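Local structure of dehydrogenase (Thermotoga maritima, 3EZY) at residues N254-T259 against S271-F276; Y235-R240 against L278-D283; I28-S33 against G48-Y53; G6-G11 against V70-N75; L313-A318 against V329-V334. The protein catalyses the NAD(+)-dependent oxidation of myo-inositol to scyllo-inosose (2-keto-myo-inositol) and probably functions in a myo-inositol degradation pathway. One frame throughout, in Å; residues are numbered along the deposited sequence.

Interaction 1: N254-T259 against S271-F276; sequences NVRETT and SRYLYF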
# COMPACT_ATOMS: atom_id res chain seq x y z
N ASN A 254 -5.47 10.35 0.54
CA ASN A 254 -6.80 10.26 1.07
C ASN A 254 -6.95 9.27 2.23
O ASN A 254 -6.15 8.36 2.39
CB ASN A 254 -7.79 9.91 -0.05
CG ASN A 254 -7.79 10.97 -1.12
OD1 ASN A 254 -8.13 12.10 -0.82
ND2 ASN A 254 -7.28 10.64 -2.31
N VAL A 255 -8.00 9.49 3.02
CA VAL A 255 -8.37 8.60 4.11
C VAL A 255 -9.44 7.62 3.58
O VAL A 255 -10.32 8.00 2.79
CB VAL A 255 -8.89 9.47 5.28
CG1 VAL A 255 -9.53 8.63 6.35
CG2 VAL A 255 -7.74 10.38 5.84
N ARG A 256 -9.35 6.35 4.00
CA ARG A 256 -10.36 5.38 3.63
C ARG A 256 -11.21 5.11 4.88
O ARG A 256 -10.79 5.33 6.02
CB ARG A 256 -9.78 4.01 3.17
CG ARG A 256 -8.55 3.98 2.25
CD ARG A 256 -8.84 4.60 0.93
NE ARG A 256 -7.76 4.44 -0.05
CZ ARG A 256 -6.73 5.27 -0.19
NH1 ARG A 256 -6.60 6.30 0.63
NH2 ARG A 256 -5.84 5.08 -1.15
N GLU A 257 -12.39 4.58 4.66
CA GLU A 257 -13.31 4.32 5.77
C GLU A 257 -12.69 3.32 6.75
O GLU A 257 -12.89 3.42 7.94
CB GLU A 257 -14.61 3.72 5.23
CG GLU A 257 -15.66 3.47 6.35
CD GLU A 257 -16.83 2.55 5.91
OE1 GLU A 257 -16.63 1.59 5.10
OE2 GLU A 257 -17.94 2.79 6.44
N THR A 258 -11.92 2.36 6.25
CA THR A 258 -11.54 1.27 7.11
C THR A 258 -10.13 0.76 6.69
O THR A 258 -9.66 1.11 5.63
CB THR A 258 -12.63 0.26 6.89
OG1 THR A 258 -13.55 0.17 8.01
CG2 THR A 258 -12.14 -0.97 6.35
N THR A 259 -9.47 -0.05 7.53
CA THR A 259 -8.21 -0.68 7.16
C THR A 259 -8.39 -2.05 6.50
O THR A 259 -7.42 -2.78 6.30
CB THR A 259 -7.23 -0.83 8.34
OG1 THR A 259 -7.73 -1.80 9.27
CG2 THR A 259 -6.95 0.52 9.01
N SER A 271 -11.01 -0.39 1.13
CA SER A 271 -12.25 0.27 1.56
C SER A 271 -12.57 1.52 0.74
O SER A 271 -11.68 2.12 0.13
CB SER A 271 -12.07 0.67 3.03
OG SER A 271 -13.27 1.17 3.54
N ARG A 272 -13.84 1.93 0.72
CA ARG A 272 -14.22 3.17 0.04
C ARG A 272 -13.48 4.40 0.64
O ARG A 272 -13.13 4.45 1.81
CB ARG A 272 -15.75 3.37 0.15
CG ARG A 272 -16.23 3.68 1.59
CD ARG A 272 -17.67 4.27 1.61
NE ARG A 272 -18.14 4.69 2.94
CZ ARG A 272 -18.01 5.91 3.47
NH1 ARG A 272 -17.41 6.90 2.81
NH2 ARG A 272 -18.50 6.15 4.68
N TYR A 273 -13.28 5.42 -0.18
CA TYR A 273 -12.74 6.71 0.26
C TYR A 273 -13.81 7.41 1.05
O TYR A 273 -15.01 7.14 0.88
CB TYR A 273 -12.40 7.59 -0.97
CG TYR A 273 -11.18 7.15 -1.76
CD1 TYR A 273 -10.80 5.81 -1.84
CD2 TYR A 273 -10.41 8.10 -2.43
CE1 TYR A 273 -9.67 5.45 -2.54
CE2 TYR A 273 -9.29 7.75 -3.13
CZ TYR A 273 -8.90 6.44 -3.19
OH TYR A 273 -7.77 6.12 -3.92
N LEU A 274 -13.39 8.35 1.91
CA LEU A 274 -14.35 9.24 2.56
C LEU A 274 -15.15 10.01 1.51
O LEU A 274 -14.63 10.42 0.46
CB LEU A 274 -13.68 10.21 3.49
CG LEU A 274 -12.93 9.55 4.59
CD1 LEU A 274 -12.36 10.65 5.51
CD2 LEU A 274 -13.80 8.54 5.32
N TYR A 275 -16.43 10.14 1.78
CA TYR A 275 -17.34 10.51 0.75
C TYR A 275 -18.31 11.61 1.23
O TYR A 275 -18.65 12.51 0.48
CB TYR A 275 -18.07 9.26 0.27
CG TYR A 275 -18.95 9.49 -0.90
CD1 TYR A 275 -18.55 9.12 -2.17
CD2 TYR A 275 -20.19 10.12 -0.74
CE1 TYR A 275 -19.34 9.37 -3.28
CE2 TYR A 275 -21.01 10.37 -1.85
CZ TYR A 275 -20.57 9.98 -3.12
OH TYR A 275 -21.36 10.19 -4.23
N PHE A 276 -18.72 11.55 2.48
CA PHE A 276 -19.64 12.58 2.97
C PHE A 276 -18.91 13.73 3.66
O PHE A 276 -17.77 13.58 4.14
CB PHE A 276 -20.74 11.97 3.86
CG PHE A 276 -21.45 10.82 3.21
CD1 PHE A 276 -22.55 11.05 2.39
CD2 PHE A 276 -20.99 9.52 3.39
CE1 PHE A 276 -23.19 9.99 1.78
CE2 PHE A 276 -21.62 8.45 2.77
CZ PHE A 276 -22.73 8.69 1.96
O HOH W 1 -5.97 8.20 -3.20
O HOH W 2 -9.44 1.95 -1.04
O HOH W 3 -8.96 -0.44 3.09

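Interaction 2: Y235-R240 against L278-D283; sequences YGYDQR and LERYRD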
# COMPACT_ATOMS: atom_id res chain seq x y z
N TYR A 235 -15.66 8.49 -6.92
CA TYR A 235 -15.16 7.68 -5.83
C TYR A 235 -15.09 8.39 -4.50
O TYR A 235 -14.67 7.78 -3.50
CB TYR A 235 -13.80 7.03 -6.18
CG TYR A 235 -12.75 8.02 -6.70
CD1 TYR A 235 -11.83 8.60 -5.84
CD2 TYR A 235 -12.68 8.35 -8.06
CE1 TYR A 235 -10.84 9.50 -6.30
CE2 TYR A 235 -11.73 9.27 -8.53
CZ TYR A 235 -10.81 9.83 -7.65
OH TYR A 235 -9.86 10.72 -8.13
N GLY A 236 -15.51 9.67 -4.47
CA GLY A 236 -15.53 10.45 -3.24
C GLY A 236 -14.48 11.55 -3.25
O GLY A 236 -13.90 11.86 -4.32
N TYR A 237 -14.22 12.17 -2.11
CA TYR A 237 -13.18 13.21 -2.09
C TYR A 237 -11.85 12.66 -2.56
O TYR A 237 -11.49 11.53 -2.24
CB TYR A 237 -13.00 13.75 -0.70
CG TYR A 237 -14.18 14.55 -0.24
CD1 TYR A 237 -14.30 15.90 -0.59
CD2 TYR A 237 -15.19 13.97 0.50
CE1 TYR A 237 -15.44 16.66 -0.17
CE2 TYR A 237 -16.31 14.75 0.95
CZ TYR A 237 -16.42 16.07 0.58
OH TYR A 237 -17.51 16.84 0.99
N ASP A 238 -11.12 13.47 -3.33
CA ASP A 238 -9.75 13.17 -3.67
C ASP A 238 -8.99 14.44 -3.43
O ASP A 238 -9.04 15.35 -4.27
CB ASP A 238 -9.62 12.79 -5.15
CG ASP A 238 -8.29 12.14 -5.46
OD1 ASP A 238 -7.32 12.33 -4.69
OD2 ASP A 238 -8.19 11.45 -6.49
N GLN A 239 -8.26 14.49 -2.32
CA GLN A 239 -7.50 15.64 -1.99
C GLN A 239 -6.09 15.21 -1.59
O GLN A 239 -5.86 14.77 -0.46
CB GLN A 239 -8.18 16.39 -0.85
CG GLN A 239 -9.53 16.94 -1.28
CD GLN A 239 -10.32 17.53 -0.15
OE1 GLN A 239 -10.04 17.27 1.01
NE2 GLN A 239 -11.28 18.35 -0.47
N ARG A 240 -5.16 15.25 -2.55
CA ARG A 240 -3.82 14.80 -2.27
C ARG A 240 -2.87 15.94 -2.36
O ARG A 240 -3.08 16.87 -3.11
CB ARG A 240 -3.39 13.71 -3.26
CG ARG A 240 -4.04 12.34 -2.96
CD ARG A 240 -3.75 11.38 -4.08
NE ARG A 240 -4.67 11.62 -5.18
CZ ARG A 240 -4.35 11.56 -6.47
NH1 ARG A 240 -3.11 11.35 -6.84
NH2 ARG A 240 -5.27 11.76 -7.42
N LEU A 278 -19.34 15.61 6.47
CA LEU A 278 -19.04 15.59 7.87
C LEU A 278 -17.91 14.58 8.17
O LEU A 278 -17.01 14.90 8.92
CB LEU A 278 -20.32 15.27 8.68
CG LEU A 278 -20.13 15.27 10.20
CD1 LEU A 278 -19.83 16.70 10.72
CD2 LEU A 278 -21.38 14.71 10.90
N GLU A 279 -17.96 13.37 7.60
CA GLU A 279 -16.92 12.40 7.93
C GLU A 279 -15.58 12.89 7.40
O GLU A 279 -14.55 12.67 8.00
CB GLU A 279 -17.23 11.01 7.35
CG GLU A 279 -17.18 10.96 5.84
CD GLU A 279 -17.49 9.55 5.27
OE1 GLU A 279 -17.57 8.59 6.05
OE2 GLU A 279 -17.68 9.40 4.05
N ARG A 280 -15.60 13.59 6.27
CA ARG A 280 -14.36 14.16 5.71
C ARG A 280 -13.77 15.30 6.55
O ARG A 280 -12.55 15.35 6.82
CB ARG A 280 -14.57 14.62 4.25
CG ARG A 280 -13.38 15.44 3.67
CD ARG A 280 -12.17 14.50 3.48
NE ARG A 280 -10.96 15.17 3.02
CZ ARG A 280 -10.13 15.90 3.78
NH1 ARG A 280 -10.42 16.12 5.07
NH2 ARG A 280 -9.04 16.46 3.26
N TYR A 281 -14.63 16.24 6.96
CA TYR A 281 -14.13 17.55 7.40
C TYR A 281 -14.24 17.86 8.88
O TYR A 281 -13.69 18.86 9.37
CB TYR A 281 -14.84 18.67 6.62
CG TYR A 281 -14.41 18.86 5.16
CD1 TYR A 281 -15.34 18.80 4.15
CD2 TYR A 281 -13.07 19.12 4.82
CE1 TYR A 281 -14.98 19.02 2.83
CE2 TYR A 281 -12.68 19.33 3.52
CZ TYR A 281 -13.66 19.29 2.52
OH TYR A 281 -13.31 19.48 1.22
N ARG A 282 -15.00 17.04 9.59
CA ARG A 282 -15.34 17.40 10.97
C ARG A 282 -14.13 17.64 11.88
O ARG A 282 -14.12 18.61 12.67
CB ARG A 282 -16.26 16.32 11.58
CG ARG A 282 -16.27 16.28 13.10
CD ARG A 282 -17.25 17.24 13.69
NE ARG A 282 -18.64 16.79 13.60
CZ ARG A 282 -19.71 17.55 13.91
NH1 ARG A 282 -19.55 18.81 14.33
NH2 ARG A 282 -20.94 17.07 13.79
N ASP A 283 -13.12 16.78 11.79
CA ASP A 283 -11.95 16.95 12.65
C ASP A 283 -11.15 18.20 12.32
O ASP A 283 -10.62 18.85 13.22
CB ASP A 283 -11.00 15.75 12.61
CG ASP A 283 -9.83 15.92 13.57
OD1 ASP A 283 -10.08 16.19 14.78
OD2 ASP A 283 -8.65 15.83 13.11

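Interaction 3: I28-S33 against G48-Y53; sequences ILYAIS and GVEKAY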
# COMPACT_ATOMS: atom_id res chain seq x y z
N ILE A 28 -17.89 28.50 25.28
CA ILE A 28 -19.26 28.00 25.16
C ILE A 28 -20.05 28.67 24.07
O ILE A 28 -19.85 29.84 23.75
CB ILE A 28 -20.13 28.05 26.45
CG1 ILE A 28 -20.44 29.50 26.87
CG2 ILE A 28 -19.56 27.17 27.59
CD1 ILE A 28 -21.82 29.61 27.46
N LEU A 29 -20.98 27.90 23.54
CA LEU A 29 -21.96 28.42 22.59
C LEU A 29 -23.01 29.21 23.37
O LEU A 29 -23.86 28.63 24.02
CB LEU A 29 -22.65 27.27 21.88
CG LEU A 29 -23.69 27.69 20.82
CD1 LEU A 29 -23.06 28.54 19.70
CD2 LEU A 29 -24.27 26.43 20.26
N TYR A 30 -22.94 30.54 23.28
CA TYR A 30 -23.84 31.40 24.04
C TYR A 30 -25.00 31.89 23.20
O TYR A 30 -26.10 32.06 23.72
CB TYR A 30 -23.08 32.60 24.62
CG TYR A 30 -23.97 33.65 25.25
CD1 TYR A 30 -24.42 33.51 26.54
CD2 TYR A 30 -24.35 34.77 24.54
CE1 TYR A 30 -25.23 34.45 27.12
CE2 TYR A 30 -25.17 35.72 25.11
CZ TYR A 30 -25.60 35.56 26.40
OH TYR A 30 -26.41 36.52 26.99
N ALA A 31 -24.74 32.17 21.93
CA ALA A 31 -25.78 32.73 21.05
C ALA A 31 -25.69 32.19 19.64
O ALA A 31 -24.62 31.91 19.13
CB ALA A 31 -25.69 34.27 21.01
N ILE A 32 -26.85 32.07 19.01
CA ILE A 32 -26.90 31.72 17.61
C ILE A 32 -27.79 32.70 16.87
O ILE A 32 -28.66 33.36 17.47
CB ILE A 32 -27.43 30.26 17.40
CG1 ILE A 32 -28.79 30.04 18.11
CG2 ILE A 32 -26.37 29.25 17.80
CD1 ILE A 32 -29.45 28.71 17.77
N SER A 33 -27.57 32.81 15.57
CA SER A 33 -28.40 33.69 14.77
C SER A 33 -28.54 33.04 13.41
O SER A 33 -27.58 32.44 12.91
CB SER A 33 -27.77 35.09 14.62
OG SER A 33 -28.48 35.88 13.69
N GLY A 48 -29.41 23.67 23.39
CA GLY A 48 -29.53 24.37 24.68
C GLY A 48 -28.81 25.72 24.69
O GLY A 48 -28.04 26.00 25.59
N VAL A 49 -29.04 26.55 23.68
CA VAL A 49 -28.31 27.81 23.58
C VAL A 49 -29.07 28.89 24.34
O VAL A 49 -30.27 29.00 24.21
CB VAL A 49 -28.14 28.27 22.10
CG1 VAL A 49 -27.19 29.43 22.01
CG2 VAL A 49 -27.67 27.12 21.24
N GLU A 50 -28.36 29.71 25.10
CA GLU A 50 -28.98 30.83 25.82
C GLU A 50 -29.78 31.83 24.99
O GLU A 50 -30.91 32.17 25.35
CB GLU A 50 -27.92 31.61 26.59
CG GLU A 50 -27.93 31.28 28.05
CD GLU A 50 -26.74 30.47 28.48
OE1 GLU A 50 -26.71 30.11 29.67
OE2 GLU A 50 -25.82 30.21 27.67
N LYS A 51 -29.17 32.34 23.91
CA LYS A 51 -29.78 33.39 23.11
C LYS A 51 -29.87 32.99 21.63
O LYS A 51 -28.92 32.45 21.05
CB LYS A 51 -28.94 34.67 23.22
CG LYS A 51 -28.87 35.23 24.63
CD LYS A 51 -30.26 35.72 25.12
CE LYS A 51 -31.04 36.42 24.00
NZ LYS A 51 -32.33 37.01 24.45
N ALA A 52 -31.00 33.29 21.01
CA ALA A 52 -31.11 33.06 19.59
C ALA A 52 -31.59 34.35 19.00
O ALA A 52 -32.59 34.89 19.45
CB ALA A 52 -32.11 31.92 19.32
N TYR A 53 -30.90 34.86 17.99
CA TYR A 53 -31.24 36.16 17.40
C TYR A 53 -31.56 36.07 15.93
O TYR A 53 -30.76 35.55 15.14
CB TYR A 53 -30.05 37.12 17.56
CG TYR A 53 -29.72 37.50 18.98
CD1 TYR A 53 -30.53 38.40 19.70
CD2 TYR A 53 -28.57 37.03 19.59
CE1 TYR A 53 -30.21 38.78 21.00
CE2 TYR A 53 -28.25 37.40 20.89
CZ TYR A 53 -29.08 38.28 21.59
OH TYR A 53 -28.76 38.67 22.88

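Interaction 4: G6-G11 against V70-N75; sequences GVIGLG and VCSSTN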
# COMPACT_ATOMS: atom_id res chain seq x y z
N GLY A 6 -20.62 33.54 19.79
CA GLY A 6 -21.85 33.62 19.00
C GLY A 6 -21.60 33.13 17.57
O GLY A 6 -20.60 33.47 16.95
N VAL A 7 -22.51 32.32 17.05
CA VAL A 7 -22.40 31.79 15.71
C VAL A 7 -23.49 32.38 14.82
O VAL A 7 -24.68 32.30 15.14
CB VAL A 7 -22.54 30.24 15.70
CG1 VAL A 7 -22.42 29.68 14.27
CG2 VAL A 7 -21.50 29.60 16.61
N ILE A 8 -23.10 33.03 13.73
CA ILE A 8 -24.07 33.54 12.78
C ILE A 8 -24.14 32.63 11.55
O ILE A 8 -23.12 32.36 10.89
CB ILE A 8 -23.69 34.95 12.31
CG1 ILE A 8 -23.61 35.88 13.51
CG2 ILE A 8 -24.71 35.47 11.29
CD1 ILE A 8 -23.06 37.25 13.15
N GLY A 9 -25.35 32.16 11.22
CA GLY A 9 -25.50 31.31 10.05
C GLY A 9 -25.47 29.85 10.48
O GLY A 9 -24.47 29.34 10.93
N LEU A 10 -26.61 29.18 10.36
CA LEU A 10 -26.68 27.80 10.78
C LEU A 10 -26.88 26.90 9.57
O LEU A 10 -27.81 26.10 9.52
CB LEU A 10 -27.80 27.61 11.79
CG LEU A 10 -27.66 28.37 13.10
CD1 LEU A 10 -29.01 28.28 13.86
CD2 LEU A 10 -26.50 27.90 13.96
N GLY A 11 -26.02 27.10 8.57
CA GLY A 11 -25.98 26.25 7.41
C GLY A 11 -25.13 25.05 7.80
O GLY A 11 -24.87 24.78 8.96
N VAL A 70 -18.67 34.16 11.90
CA VAL A 70 -19.51 34.57 10.77
C VAL A 70 -19.56 33.43 9.73
O VAL A 70 -18.57 33.17 9.02
CB VAL A 70 -18.98 35.89 10.11
CG1 VAL A 70 -19.77 36.24 8.88
CG2 VAL A 70 -18.96 37.05 11.16
N CYS A 71 -20.73 32.77 9.62
CA CYS A 71 -20.87 31.60 8.75
C CYS A 71 -22.11 31.75 7.90
O CYS A 71 -22.76 30.78 7.56
CB CYS A 71 -21.03 30.32 9.60
SG CYS A 71 -19.77 30.06 10.87
N SER A 72 -22.45 32.99 7.59
CA SER A 72 -23.66 33.28 6.84
C SER A 72 -23.24 33.40 5.38
O SER A 72 -22.07 33.22 5.04
CB SER A 72 -24.22 34.60 7.32
OG SER A 72 -23.14 35.53 7.35
N SER A 73 -24.18 33.73 4.50
CA SER A 73 -23.84 33.83 3.08
C SER A 73 -22.72 34.84 2.83
O SER A 73 -22.55 35.81 3.57
CB SER A 73 -25.08 34.16 2.25
OG SER A 73 -25.47 35.48 2.55
N THR A 74 -21.92 34.54 1.81
CA THR A 74 -20.70 35.28 1.48
C THR A 74 -20.97 36.76 1.28
O THR A 74 -20.18 37.59 1.70
CB THR A 74 -20.05 34.72 0.18
OG1 THR A 74 -19.83 33.30 0.35
CG2 THR A 74 -18.72 35.40 -0.13
N ASN A 75 -22.10 37.06 0.65
CA ASN A 75 -22.45 38.46 0.44
C ASN A 75 -22.77 39.22 1.75
O ASN A 75 -22.87 40.44 1.76
CB ASN A 75 -23.56 38.60 -0.62
CG ASN A 75 -24.89 37.97 -0.19
OD1 ASN A 75 -25.08 37.53 0.96
ND2 ASN A 75 -25.83 37.91 -1.13
O HOH W 4 -23.24 27.97 7.71

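Interaction 5: L313-A318 against V329-V334; sequences LLLGYA and VKLEEV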
# COMPACT_ATOMS: atom_id res chain seq x y z
N LEU A 313 -7.61 35.12 -2.62
CA LEU A 313 -8.54 35.78 -3.55
C LEU A 313 -7.79 36.38 -4.74
O LEU A 313 -8.25 36.28 -5.86
CB LEU A 313 -9.33 36.90 -2.85
CG LEU A 313 -10.30 37.71 -3.74
CD1 LEU A 313 -11.35 36.79 -4.39
CD2 LEU A 313 -11.03 38.83 -2.90
N LEU A 314 -6.66 37.02 -4.48
CA LEU A 314 -5.87 37.59 -5.58
C LEU A 314 -5.41 36.50 -6.54
O LEU A 314 -5.45 36.68 -7.74
CB LEU A 314 -4.69 38.40 -5.05
CG LEU A 314 -5.03 39.78 -4.44
CD1 LEU A 314 -3.92 40.28 -3.54
CD2 LEU A 314 -5.28 40.81 -5.54
N LEU A 315 -4.98 35.35 -6.01
CA LEU A 315 -4.54 34.26 -6.88
C LEU A 315 -5.73 33.78 -7.72
O LEU A 315 -5.57 33.42 -8.89
CB LEU A 315 -3.94 33.14 -6.04
CG LEU A 315 -2.54 33.51 -5.52
CD1 LEU A 315 -2.11 32.61 -4.33
CD2 LEU A 315 -1.56 33.38 -6.69
N GLY A 316 -6.91 33.77 -7.12
CA GLY A 316 -8.12 33.42 -7.86
C GLY A 316 -8.39 34.39 -9.03
O GLY A 316 -8.73 33.97 -10.12
N TYR A 317 -8.29 35.69 -8.77
CA TYR A 317 -8.48 36.67 -9.83
C TYR A 317 -7.43 36.54 -10.93
O TYR A 317 -7.76 36.68 -12.13
CB TYR A 317 -8.55 38.08 -9.23
CG TYR A 317 -9.98 38.37 -8.79
CD1 TYR A 317 -11.03 38.26 -9.69
CD2 TYR A 317 -10.28 38.69 -7.49
CE1 TYR A 317 -12.35 38.49 -9.30
CE2 TYR A 317 -11.58 38.94 -7.09
CZ TYR A 317 -12.62 38.83 -7.99
OH TYR A 317 -13.94 39.07 -7.61
N ALA A 318 -6.17 36.30 -10.55
CA ALA A 318 -5.11 36.04 -11.56
C ALA A 318 -5.42 34.83 -12.43
O ALA A 318 -5.23 34.87 -13.65
CB ALA A 318 -3.72 35.87 -10.87
N VAL A 329 -0.26 35.00 -15.90
CA VAL A 329 -0.62 36.29 -15.31
C VAL A 329 0.15 36.50 -14.01
O VAL A 329 0.11 35.65 -13.12
CB VAL A 329 -2.16 36.37 -15.06
CG1 VAL A 329 -2.52 37.58 -14.24
CG2 VAL A 329 -2.93 36.39 -16.40
N LYS A 330 0.87 37.61 -13.92
CA LYS A 330 1.57 38.04 -12.71
C LYS A 330 0.64 38.61 -11.65
O LYS A 330 -0.28 39.35 -11.96
CB LYS A 330 2.61 39.09 -13.06
CG LYS A 330 3.70 38.55 -13.96
CD LYS A 330 4.77 39.60 -14.13
CE LYS A 330 5.79 39.16 -15.18
NZ LYS A 330 6.65 38.07 -14.63
N LEU A 331 0.87 38.25 -10.40
CA LEU A 331 0.03 38.78 -9.32
C LEU A 331 -0.08 40.32 -9.34
O LEU A 331 -1.14 40.87 -9.08
CB LEU A 331 0.47 38.29 -7.95
CG LEU A 331 -0.51 37.27 -7.37
CD1 LEU A 331 -0.42 36.02 -8.22
CD2 LEU A 331 -0.19 37.00 -5.92
N GLU A 332 1.02 41.00 -9.67
CA GLU A 332 0.99 42.45 -9.85
C GLU A 332 -0.11 42.99 -10.77
O GLU A 332 -0.69 44.02 -10.47
CB GLU A 332 2.35 42.95 -10.33
CG GLU A 332 3.46 42.45 -9.46
CD GLU A 332 4.36 43.57 -8.96
OE1 GLU A 332 5.45 43.76 -9.56
OE2 GLU A 332 3.96 44.25 -7.97
N GLU A 333 -0.42 42.32 -11.88
CA GLU A 333 -1.44 42.85 -12.77
C GLU A 333 -2.80 42.80 -12.10
O GLU A 333 -3.79 43.26 -12.65
CB GLU A 333 -1.54 42.06 -14.07
CG GLU A 333 -0.27 41.42 -14.57
CD GLU A 333 -0.53 40.59 -15.85
OE1 GLU A 333 0.35 39.76 -16.23
OE2 GLU A 333 -1.62 40.79 -16.45
N VAL A 334 -2.87 42.18 -10.94
CA VAL A 334 -4.16 42.06 -10.29
C VAL A 334 -4.18 42.83 -8.96
O VAL A 334 -5.25 43.11 -8.40
CB VAL A 334 -4.55 40.57 -10.14
CG1 VAL A 334 -3.73 39.91 -9.06
CG2 VAL A 334 -5.99 40.43 -9.89

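Interaction 1: N254-T259 against S271-F276
Arg256 and Tyr273 meet at a single backbone bridge that closes the base of the beta-hairpin made by strands 260-264 and 267-270. Two backbone bonds hold it: Glu257 N gives to Arg272 O at 2.9 Å and Leu274 N to Val255 O at 3.2 Å. From here the Arg256 side chain runs alongside the tyrosine, pointing the same way. Its CB lies 3.6 Å from Arg272 O. A bend about CB-CG (chi2 -64°) then carries the chain to the ring, where CD is 3.6 Å from Tyr273 CD1 and NE 3.3 Å from Tyr273 CE1. Arg256 CZ stands 4.3 Å from the ring centroid, an off-centre cation-pi contact with the planes 42° apart. At the tip, NH2 makes salt bridges to Asp253 and to Asp268 of a neighbouring subunit; that Asp268 also bonds Tyr273 OH, tying the pair into the tetramer. Asn254 OD1 accepts from Gln239 N and ND2 donates to Asp238 OD1; a water also accepts from ND2 and donates to Tyr273 OH, 2.8 Å away.

Interaction 2: Y235-R240 against L278-D283
Arg280 lays its aliphatic stem on Tyr237, and this is the close-packed carbon part of the contact. CB comes to 3.7 Å from Tyr237 CE2, while CG stands over the ring face, 4.0 Å from its centroid, in a CH-pi contact. The same CG also lies above the ring of Tyr281, so it occupies the corner between two tyrosines whose planes are 75° apart. With CG anti to the backbone N (chi1 171°), the stem is directed across Tyr237 before the chain bends at chi2. Next to the rings, the buried amide of Gln239 faces the helix: NE2 gives a nearly straight bond to Tyr281 OH at 2.9 Å, with the hydroxyl close to the amide plane. Arg280 is the partly exposed member among these buried partners, and its bond to Gln239 is poor: NH2 reaches Gln239 OE1 at 2.6 Å, but weakly because the N-H points badly, and the stronger tie is the salt bridge from NH1 to Asp127. Further round the helix, Leu278 and Arg282 touch Ile16 of helix 12-20. Helix 277-298 thus starts between the C-terminal sheet and the nucleotide-binding domain, a two-domain build characteristic of the Gfo/Idh/MocA family.

Interaction 3: I28-S33 against G48-Y53
Val49 wedges its two methyls between the Leu29 side chain and the Tyr30 carbonyl: CG2 presses on Leu29 CD2 at 3.6 Å, while CG1 sits 3.3 Å from Tyr30 O. On the other face, the ring of Tyr30 forms a broad flat bump alongside Lys51, with its OH 3.6 Å from Lys51 CG and its CE1 near the CB of Glu50; the hydroxyl goes on to Asn64. Beyond these bumps, strand segments 28-33 and 51-53 run as parallel neighbours, 22° apart in direction, and belong to a beta-alpha-beta unit of the Rossmann fold: strand 27-33, helix 37-47, then edge strand 51-53. The backbone ladder passes from Lys51 N to Tyr30 O, from Ile32 N to Lys51 O (2.9 Å) and from Tyr53 N to Ile32 O (2.7 Å). Small Ala31 leaves a dip where the edge of the Tyr53 ring settles, CE2 lying 4.0 Å from Ala31 CB, under the cover of helix 56-61. On the face toward helix 37-47, Ile32 puts CG1 between its own N and carbonyl carbon (chi1 53°), which brings that atom to 4.0 Å from Ala52 CB. At the far end Ser33 OG donates to Tyr53 O at 2.7 Å.

Interaction 4: G6-G11 against V70-N75
Ile8 and Val70 are partners in a parallel bridge and raise their side chains on the same face of the sheet, where both touch Leu80 of helix 77-86. Cys71 turns the opposite way, to the side of Val7, and its SG lies 4.3 Å from Val7 CG1. Ile8 has CG2 anti to the backbone N, which points this methyl onward along the strand to Ser72, 4.1 Å from Ser72 CB. The hydroxyl of Ser72 is turned to Thr76. Between the two faces runs one backbone bond, Cys71 N to Ile8 O at 2.7 Å; the donor lies in the carbonyl plane, yet the hydrogen bond is bent, 138° at the hydrogen. Beyond it Gly9, with positive phi and no side chain, lets the chains close in until its CA is 4.2 Å from Ser72 CA. A water then bridges the two segments, donating to Cys71 O at 2.9 Å and weakly accepting from Gly11 N. Gly9 and Gly11 fit the GxGxxG turn after the first strand of a Rossmann fold, consistent with the NAD site lying here.

Interaction 5: L313-A318 against V329-V334
Tyr317 touches Val334 with its root and not its ring: Tyr317 CB is 3.5 Å from Val334 CG2, while the ring leads away; the side chain touches Leu171 and sends its OH to the carbonyl of Leu99. The other flat group, the carboxylate of Glu333, stays on its own side of the contact. Its OE1 is approached from above the plane by Lys330 N, 3.2 Å away, which ties the turn together, and OE2 has a salt bridge to Arg327. The rest is aliphatic side chains, packed in places on backbone carbonyls. Ala318, on the face of helix 306-325 turned to the strand, offers a low spot: its CB is 4.0 Å from Val329 CG1, and its carbonyl O lies 3.7 Å from Val329 CB. Leu315 and Leu331 meet at their branch ends, CD2 to CD1 at 3.3 Å, tighter than normal for two methyls. Leu314 CD2 rests on the Val334 carbonyl, 3.7 Å from Val334 O. The helix is thereby laid against strand 329-330 and the turn that follows it; the strand runs along strand 189-197 at one edge of the mixed sheet. No hydrogen bond joins the two segments, so their attachment rests on burying about 352 Å² of mainly hydrocarbon surface, and on shape rather than on polar pairing.

Interactions 3 and 4 belong to one parallel sheet: strands 27-33 and 3-8 are neighbours in it, and Ser33 O with Gly9 N and Ser33 N with Val7 O join the two contacts. Interaction 4 is the buried one; interaction 3 reaches the sheet edge and is more open. Interactions 1 and 2 also touch, through the Arg272-Glu279 salt bridge and Asn254 OD1 to Gln239 N. Both mix aromatic with charged or amide groups, but interaction 1 is farther from the chain centre and only partly buried, whereas interaction 2 is buried. Interaction 5, across the chain's centre from interactions 1 to 3, is buried and mainly apolar, without hydrogen bonds across its segments; its strand joins the same mixed sheet as 238-245 of interaction 2.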